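Local coordinates for protein cytochrome C (Marichromatium purpuratum 984, PDB 5LO9) that probably oxidises thiosulfate to tetrathionate and passes the electrons along a chain of four c-type hemes, as a fused thiosulfate dehydrogenase, at residues G126-F136 with L413-F421. Numbering follows the deposited sequence.
Sequences GPGGVGAGAVF and LLVDGEVVF. With HEC (heme c), chain D.
The irregular loop that Gly126 begins as it leaves helix 121-125 runs past the hairpin 413-421 without a hydrogen bond between them, bringing the CA atoms of Ala132 and Val415 to 6.5 Å; the hairpin closes in a type I' turn, Val415 to Glu418, and a classic beta bulge sets Val420 and Phe421 together across from Leu413, whose O accepts from both their N atoms. Val415 projects into the loop: with CG1 anti to the backbone N (chi1 174°), that methyl lies 3.4 Å from Pro127 CD and 4.1 Å from Val130 CG2. The Ala132 methyl meets Leu413 CD2 at 3.9 Å. Phe136 and Phe421 meet obliquely, planes at 47°, with Phe136 CE2 3.5 Å from Phe421 CZ. Phe136 CE1 lies beside methyl CMD of the heme held by Cys124, whose meso carbon CHD is at the ring edge. A serine in place of Phe136 would probably leave Phe421 without its aromatic partner and open a gap beside this heme. Phe421 touches a second heme c, carried by Cys405, so the ring pair lies between two hemes. The seam sets the loop between helices 121-125 and 144-156 of one cytochrome c-like region against the hairpin of strands 413-415 and 418-421 that follows helix 403-406 in another.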
loop_
_atom_site.group_PDB
_atom_site.type_symbol
_atom_site.label_atom_id
_atom_site.label_comp_id
_atom_site.label_asym_id
_atom_site.label_seq_id
_atom_site.Cartn_x
_atom_site.Cartn_y
_atom_site.Cartn_z
ATOM N N GLY A 126 4.761 -8.222 33.221
ATOM C CA GLY A 126 5.680 -7.152 32.981
ATOM C C GLY A 126 6.816 -7.537 32.065
ATOM O O GLY A 126 7.012 -8.707 31.707
ATOM N N PRO A 127 7.590 -6.532 31.667
ATOM C CA PRO A 127 8.677 -6.763 30.709
ATOM C C PRO A 127 9.661 -7.781 31.239
ATOM O O PRO A 127 10.155 -7.682 32.365
ATOM C CB PRO A 127 9.330 -5.385 30.559
ATOM C CG PRO A 127 8.425 -4.404 31.258
ATOM C CD PRO A 127 7.617 -5.180 32.244
ATOM N N GLY A 128 9.935 -8.771 30.422
ATOM C CA GLY A 128 10.851 -9.816 30.818
ATOM C C GLY A 128 10.547 -10.510 32.117
ATOM O O GLY A 128 11.424 -11.204 32.643
ATOM N N GLY A 129 9.306 -10.368 32.600
ATOM C CA GLY A 129 8.850 -10.958 33.849
ATOM C C GLY A 129 9.446 -10.395 35.114
ATOM O O GLY A 129 9.608 -11.115 36.093
ATOM N N VAL A 130 9.770 -9.106 35.129
ATOM C CA VAL A 130 10.249 -8.470 36.352
ATOM C C VAL A 130 9.116 -8.077 37.282
ATOM O O VAL A 130 9.369 -7.549 38.370
ATOM C CB VAL A 130 11.108 -7.253 35.958
ATOM C CG1 VAL A 130 12.274 -7.732 35.180
ATOM C CG2 VAL A 130 10.289 -6.245 35.138
ATOM N N GLY A 131 7.881 -8.347 36.906
ATOM C CA GLY A 131 6.753 -8.000 37.741
ATOM C C GLY A 131 6.065 -6.744 37.252
ATOM O O GLY A 131 6.647 -5.922 36.555
ATOM N N ALA A 132 4.778 -6.589 37.663
ATOM C CA ALA A 132 3.927 -5.466 37.310
ATOM C C ALA A 132 3.149 -5.033 38.545
ATOM O O ALA A 132 1.941 -5.208 38.670
ATOM C CB ALA A 132 2.979 -5.825 36.168
ATOM N N GLY A 133 3.840 -4.428 39.483
ATOM C CA GLY A 133 3.179 -4.000 40.697
ATOM C C GLY A 133 2.881 -5.133 41.658
ATOM O O GLY A 133 3.395 -6.250 41.544
ATOM N N ALA A 134 2.031 -4.822 42.639
ATOM C CA ALA A 134 1.796 -5.756 43.745
ATOM C C ALA A 134 0.959 -6.960 43.322
ATOM O O ALA A 134 1.260 -8.092 43.717
ATOM C CB ALA A 134 1.108 -5.048 44.885
ATOM N N VAL A 135 -0.062 -6.736 42.478
ATOM C CA VAL A 135 -0.900 -7.827 41.987
ATOM C C VAL A 135 -0.096 -8.858 41.231
ATOM O O VAL A 135 -0.369 -10.057 41.317
ATOM C CB VAL A 135 -1.994 -7.293 41.055
ATOM C CG1 VAL A 135 -2.784 -8.441 40.459
ATOM C CG2 VAL A 135 -2.888 -6.408 41.754
ATOM N N PHE A 136 0.859 -8.424 40.432
ATOM C CA PHE A 136 1.440 -9.304 39.423
ATOM C C PHE A 136 2.907 -9.542 39.737
ATOM O O PHE A 136 3.746 -8.669 39.475
ATOM C CB PHE A 136 1.243 -8.699 38.036
ATOM C CG PHE A 136 -0.204 -8.604 37.625
ATOM C CD1 PHE A 136 -0.910 -9.729 37.208
ATOM C CD2 PHE A 136 -0.862 -7.397 37.649
ATOM C CE1 PHE A 136 -2.270 -9.643 36.821
ATOM C CE2 PHE A 136 -2.218 -7.298 37.270
ATOM C CZ PHE A 136 -2.920 -8.418 36.861
ATOM N N LEU A 413 -0.840 1.236 34.112
ATOM C CA LEU A 413 0.416 0.869 34.752
ATOM C C LEU A 413 1.542 0.846 33.738
ATOM O O LEU A 413 1.417 0.234 32.673
ATOM C CB LEU A 413 0.350 -0.508 35.427
ATOM C CG LEU A 413 1.626 -0.946 36.166
ATOM C CD1 LEU A 413 1.956 0.076 37.236
ATOM C CD2 LEU A 413 1.462 -2.307 36.814
ATOM N N LEU A 414 2.656 1.448 34.119
ATOM C CA LEU A 414 3.866 1.443 33.329
ATOM C C LEU A 414 4.977 0.784 34.144
ATOM O O LEU A 414 5.044 0.956 35.362
ATOM C CB LEU A 414 4.205 2.881 32.962
ATOM C CG LEU A 414 3.763 3.351 31.583
ATOM C CD1 LEU A 414 2.311 3.120 31.350
ATOM C CD2 LEU A 414 4.016 4.842 31.452
ATOM N N VAL A 415 5.849 0.026 33.481
ATOM C CA VAL A 415 6.971 -0.653 34.128
ATOM C C VAL A 415 8.224 -0.391 33.299
ATOM O O VAL A 415 8.290 -0.796 32.129
ATOM C CB VAL A 415 6.722 -2.164 34.252
ATOM C CG1 VAL A 415 7.948 -2.898 34.801
ATOM C CG2 VAL A 415 5.504 -2.411 35.101
ATOM N N ASP A 416 9.219 0.271 33.905
ATOM C CA ASP A 416 10.451 0.658 33.194
ATOM C C ASP A 416 10.114 1.394 31.894
ATOM O O ASP A 416 10.754 1.197 30.867
ATOM C CB ASP A 416 11.356 -0.547 32.914
ATOM C CG ASP A 416 11.873 -1.237 34.211
ATOM O OD1 ASP A 416 12.275 -2.440 34.167
ATOM O OD2 ASP A 416 11.875 -0.570 35.282
ATOM N N GLY A 417 9.089 2.254 31.942
ATOM C CA GLY A 417 8.653 3.003 30.782
ATOM C C GLY A 417 7.742 2.278 29.811
ATOM O O GLY A 417 7.104 2.942 28.986
ATOM N N GLU A 418 7.676 0.944 29.860
ATOM C CA GLU A 418 6.792 0.163 28.998
ATOM C C GLU A 418 5.358 0.176 29.503
ATOM O O GLU A 418 5.108 0.155 30.712
ATOM C CB GLU A 418 7.258 -1.289 28.921
ATOM C CG GLU A 418 8.672 -1.489 28.347
ATOM C CD GLU A 418 8.905 -0.880 26.948
ATOM O OE1 GLU A 418 8.023 -0.962 26.038
ATOM O OE2 GLU A 418 9.998 -0.276 26.800
ATOM N N VAL A 419 4.413 0.188 28.569
ATOM C CA VAL A 419 2.998 0.158 28.920
ATOM C C VAL A 419 2.614 -1.284 29.198
ATOM O O VAL A 419 2.543 -2.096 28.278
ATOM C CB VAL A 419 2.101 0.725 27.811
ATOM C CG1 VAL A 419 0.678 0.819 28.334
ATOM C CG2 VAL A 419 2.556 2.091 27.339
ATOM N N VAL A 420 2.270 -1.582 30.441
ATOM C CA VAL A 420 1.713 -2.891 30.733
ATOM C C VAL A 420 0.202 -2.853 30.619
ATOM O O VAL A 420 -0.373 -3.628 29.861
ATOM C CB VAL A 420 2.128 -3.364 32.126
ATOM C CG1 VAL A 420 1.492 -4.670 32.417
ATOM C CG2 VAL A 420 3.609 -3.492 32.214
ATOM N N PHE A 421 -0.439 -1.951 31.352
ATOM C CA PHE A 421 -1.893 -1.797 31.318
ATOM C C PHE A 421 -2.193 -0.372 30.897
ATOM O O PHE A 421 -1.829 0.574 31.619
ATOM C CB PHE A 421 -2.522 -2.100 32.676
ATOM C CG PHE A 421 -2.126 -3.422 33.208
ATOM C CD1 PHE A 421 -2.340 -4.560 32.444
ATOM C CD2 PHE A 421 -1.513 -3.542 34.449
ATOM C CE1 PHE A 421 -1.966 -5.796 32.902
ATOM C CE2 PHE A 421 -1.096 -4.793 34.927
ATOM C CZ PHE A 421 -1.334 -5.923 34.152
HETATM FE FE HEC D . 0.908 -15.568 36.033
HETATM C CHA HEC D . 1.333 -15.526 39.492
HETATM C CHB HEC D . 3.372 -18.046 35.773
HETATM C CHC HEC D . 0.602 -15.522 32.558
HETATM C CHD HEC D . -1.738 -13.320 36.318
HETATM N NA HEC D . 2.127 -16.580 37.393
HETATM C C1A HEC D . 2.148 -16.421 38.710
HETATM C C2A HEC D . 3.107 -17.301 39.403
HETATM C C3A HEC D . 3.702 -18.067 38.304
HETATM C C4A HEC D . 3.018 -17.532 37.096
HETATM C CMA HEC D . 4.760 -19.129 38.425
HETATM C CAA HEC D . 3.428 -17.424 40.871
HETATM C CBA HEC D . 4.575 -16.486 41.213
HETATM C CGA HEC D . 4.981 -16.633 42.662
HETATM O O1A HEC D . 5.764 -15.791 43.149
HETATM O O2A HEC D . 4.519 -17.597 43.315
HETATM N NB HEC D . 1.820 -16.592 34.460
HETATM C C1B HEC D . 2.771 -17.525 34.549
HETATM C C2B HEC D . 3.200 -18.047 33.226
HETATM C C3B HEC D . 2.359 -17.303 32.281
HETATM C C4B HEC D . 1.552 -16.442 33.160
HETATM C CMB HEC D . 4.237 -19.101 32.956
HETATM C CAB HEC D . 2.317 -17.354 30.780
HETATM C CBB HEC D . 2.058 -18.760 30.323
HETATM N NC HEC D . -0.331 -14.592 34.679
HETATM C C1C HEC D . -0.287 -14.681 33.355
HETATM C C2C HEC D . -1.292 -13.840 32.675
HETATM C C3C HEC D . -2.012 -13.191 33.779
HETATM C C4C HEC D . -1.320 -13.745 34.972
HETATM C CMC HEC D . -1.493 -13.741 31.195
HETATM C CAC HEC D . -3.120 -12.162 33.779
HETATM C CBC HEC D . -4.249 -12.321 32.800
HETATM N ND HEC D . -0.031 -14.598 37.610
HETATM C C1D HEC D . -1.064 -13.775 37.532
HETATM C C2D HEC D . -1.499 -13.266 38.847
HETATM C C3D HEC D . -0.608 -13.892 39.795
HETATM C C4D HEC D . 0.271 -14.704 38.907
HETATM C CMD HEC D . -2.612 -12.341 39.139
HETATM C CAD HEC D . -0.610 -13.726 41.295
HETATM C CBD HEC D . -1.409 -14.842 41.981
HETATM C CGD HEC D . -1.660 -14.539 43.444
HETATM O O1D HEC D . -1.522 -15.501 44.226
HETATM O O2D HEC D . -1.972 -13.375 43.816
#